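Local coordinates for sterol regulatory element-binding protein cleavage-activating protein (Schizosaccharomyces pombe, PDB 4YHC) that serves as an escort protein required for Sre1 processing at low sterol and low oxygen, this chain being its WD40 domain, at residues L121-M126 against F138-V143. The protein carries 9 engineered substitutions. Sequence-based numbering, arbitrary orientation.
Sequences LNVFWM and FELVVV
Asn122, Phe124 and Met126 pair through their backbones with Val143, Val141 and Glu139, forming the antiparallel hairpin that supplies the first two strands of a four-stranded WD40 propeller blade, both strands lying in the predicted third WD repeat. Each of these hydrogen-bonded pairs closes with two bonds, six in all, so the N and O of all six residues are satisfied across the hairpin. The straightest runs from Val141 N to Phe124 O (2.8 Å, 179° at the hydrogen), whereas the return bond, from Phe124 N to Val141 O, is more bent. Val141 O takes a second, weaker donor: Val123 CA lies 3.2 Å from it. The backbones of Phe138, Leu140 and Val142 bond instead to Leu154, Phe152 and Gln150 of strand 148-156.

Two side-chain donors find acceptors in the neighbouring blades, Asn122 ND2 at Ser178 OG and Trp125 NE1 at Ser90 OG. The Trp125 indole is also fixed by carbon contacts. Its benzene edge meets the Phe138 face in a T-shaped stack, with centroids 4.9 Å apart and planes at 83°, while Leu140 CD2 sits over one face of its pyrrole ring, a CH-pi contact 4.1 Å from the centroid. With Phe138 CG set beside its own backbone N (chi1 -64°), the phenyl presents its face to Trp125 CE3 and CZ3. A serine in place of Phe138 would probably leave that indole edge without its aromatic cover and freer to shift. On the face of the sheet that carries Trp125, Val123 CG1 presses to 3.3 Å from Leu140 CD2, tighter than ordinary van der Waals contact.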
loop_
_atom_site.group_PDB
_atom_site.type_symbol
_atom_site.label_atom_id
_atom_site.label_comp_id
_atom_site.label_asym_id
_atom_site.label_seq_id
_atom_site.Cartn_x
_atom_site.Cartn_y
_atom_site.Cartn_z
ATOM N N LEU A 121 -4.400 14.793 7.681
ATOM C CA LEU A 121 -5.393 14.227 6.767
ATOM C C LEU A 121 -5.015 12.879 6.190
ATOM O O LEU A 121 -3.860 12.659 5.839
ATOM C CB LEU A 121 -5.581 15.148 5.568
ATOM C CG LEU A 121 -6.124 16.532 5.805
ATOM C CD1 LEU A 121 -6.639 17.021 4.449
ATOM C CD2 LEU A 121 -7.233 16.579 6.851
ATOM N N ASN A 122 -6.006 12.022 6.026
ATOM C CA ASN A 122 -5.890 10.899 5.116
ATOM C C ASN A 122 -6.997 11.031 4.094
ATOM O O ASN A 122 -8.116 11.325 4.505
ATOM C CB ASN A 122 -6.024 9.627 5.900
ATOM C CG ASN A 122 -5.524 8.430 5.145
ATOM O OD1 ASN A 122 -4.834 8.559 4.123
ATOM N ND2 ASN A 122 -5.875 7.240 5.637
ATOM N N VAL A 123 -6.696 10.880 2.781
ATOM C CA VAL A 123 -7.689 11.009 1.724
ATOM C C VAL A 123 -7.805 9.785 0.851
ATOM O O VAL A 123 -6.803 9.238 0.522
ATOM C CB VAL A 123 -7.322 12.187 0.810
ATOM C CG1 VAL A 123 -8.345 12.271 -0.314
ATOM C CG2 VAL A 123 -7.307 13.484 1.594
ATOM N N PHE A 124 -9.009 9.363 0.471
ATOM C CA PHE A 124 -9.216 8.128 -0.292
ATOM C C PHE A 124 -10.250 8.418 -1.314
ATOM O O PHE A 124 -11.220 9.054 -0.993
ATOM C CB PHE A 124 -9.951 7.020 0.526
ATOM C CG PHE A 124 -9.476 6.860 1.885
ATOM C CD1 PHE A 124 -8.250 6.366 2.114
ATOM C CD2 PHE A 124 -10.297 7.173 2.948
ATOM C CE1 PHE A 124 -7.797 6.189 3.382
ATOM C CE2 PHE A 124 -9.856 7.026 4.226
ATOM C CZ PHE A 124 -8.593 6.538 4.447
ATOM N N TRP A 125 -10.063 7.908 -2.515
ATOM C CA TRP A 125 -11.091 7.868 -3.553
ATOM C C TRP A 125 -11.851 6.542 -3.525
ATOM O O TRP A 125 -11.235 5.462 -3.445
ATOM C CB TRP A 125 -10.414 7.920 -4.905
ATOM C CG TRP A 125 -9.740 9.229 -5.273
ATOM C CD1 TRP A 125 -8.670 9.775 -4.682
ATOM C CD2 TRP A 125 -10.056 10.056 -6.365
ATOM N NE1 TRP A 125 -8.277 10.879 -5.346
ATOM C CE2 TRP A 125 -9.117 11.076 -6.398
ATOM C CE3 TRP A 125 -11.018 9.997 -7.368
ATOM C CZ2 TRP A 125 -9.134 12.114 -7.371
ATOM C CZ3 TRP A 125 -11.016 10.985 -8.372
ATOM C CH2 TRP A 125 -10.109 12.042 -8.346
ATOM N N MET A 126 -13.167 6.592 -3.640
ATOM C CA MET A 126 -13.905 5.360 -3.765
ATOM C C MET A 126 -14.883 5.457 -4.946
ATOM O O MET A 126 -15.486 6.483 -5.154
ATOM C CB MET A 126 -14.645 5.049 -2.485
ATOM C CG MET A 126 -13.689 5.049 -1.242
ATOM S SD MET A 126 -14.566 4.627 0.250
ATOM C CE MET A 126 -14.348 2.888 0.162
ATOM N N PHE A 138 -17.359 9.527 -8.135
ATOM C CA PHE A 138 -16.500 9.042 -7.062
ATOM C C PHE A 138 -17.006 9.596 -5.766
ATOM O O PHE A 138 -17.618 10.653 -5.747
ATOM C CB PHE A 138 -15.036 9.511 -7.200
ATOM C CG PHE A 138 -14.326 9.004 -8.418
ATOM C CD1 PHE A 138 -13.757 7.712 -8.449
ATOM C CD2 PHE A 138 -14.259 9.774 -9.554
ATOM C CE1 PHE A 138 -13.093 7.257 -9.566
ATOM C CE2 PHE A 138 -13.591 9.310 -10.687
ATOM C CZ PHE A 138 -13.025 8.059 -10.702
ATOM N N GLU A 139 -16.699 8.888 -4.677
ATOM C CA GLU A 139 -16.673 9.494 -3.363
ATOM C C GLU A 139 -15.260 9.759 -2.891
ATOM O O GLU A 139 -14.410 8.879 -2.941
ATOM C CB GLU A 139 -17.447 8.622 -2.407
ATOM C CG GLU A 139 -18.917 8.597 -2.802
ATOM C CD GLU A 139 -19.740 7.684 -1.941
ATOM O OE1 GLU A 139 -19.432 6.461 -1.942
ATOM O OE2 GLU A 139 -20.670 8.216 -1.262
ATOM N N LEU A 140 -14.999 10.999 -2.492
ATOM C CA LEU A 140 -13.704 11.423 -2.040
ATOM C C LEU A 140 -13.821 11.592 -0.553
ATOM O O LEU A 140 -14.574 12.486 -0.076
ATOM C CB LEU A 140 -13.290 12.761 -2.659
ATOM C CG LEU A 140 -11.932 13.035 -3.250
ATOM C CD1 LEU A 140 -11.684 14.548 -3.365
ATOM C CD2 LEU A 140 -10.776 12.339 -2.557
ATOM N N VAL A 141 -13.081 10.787 0.195
ATOM C CA VAL A 141 -13.210 10.782 1.642
ATOM C C VAL A 141 -12.001 11.439 2.272
ATOM O O VAL A 141 -10.835 11.120 1.971
ATOM C CB VAL A 141 -13.363 9.349 2.160
ATOM C CG1 VAL A 141 -13.500 9.306 3.679
ATOM C CG2 VAL A 141 -14.573 8.672 1.494
ATOM N N VAL A 142 -12.269 12.345 3.190
ATOM C CA VAL A 142 -11.247 13.060 3.887
ATOM C C VAL A 142 -11.366 12.774 5.351
ATOM O O VAL A 142 -12.399 13.074 5.974
ATOM C CB VAL A 142 -11.409 14.584 3.652
ATOM C CG1 VAL A 142 -10.314 15.353 4.365
ATOM C CG2 VAL A 142 -11.312 14.859 2.175
ATOM N N VAL A 143 -10.328 12.178 5.906
ATOM C CA VAL A 143 -10.320 11.772 7.286
ATOM C C VAL A 143 -9.330 12.617 8.056
ATOM O O VAL A 143 -8.147 12.731 7.678
ATOM C CB VAL A 143 -9.967 10.266 7.470
ATOM C CG1 VAL A 143 -10.022 9.872 8.941
ATOM C CG2 VAL A 143 -10.925 9.381 6.668
#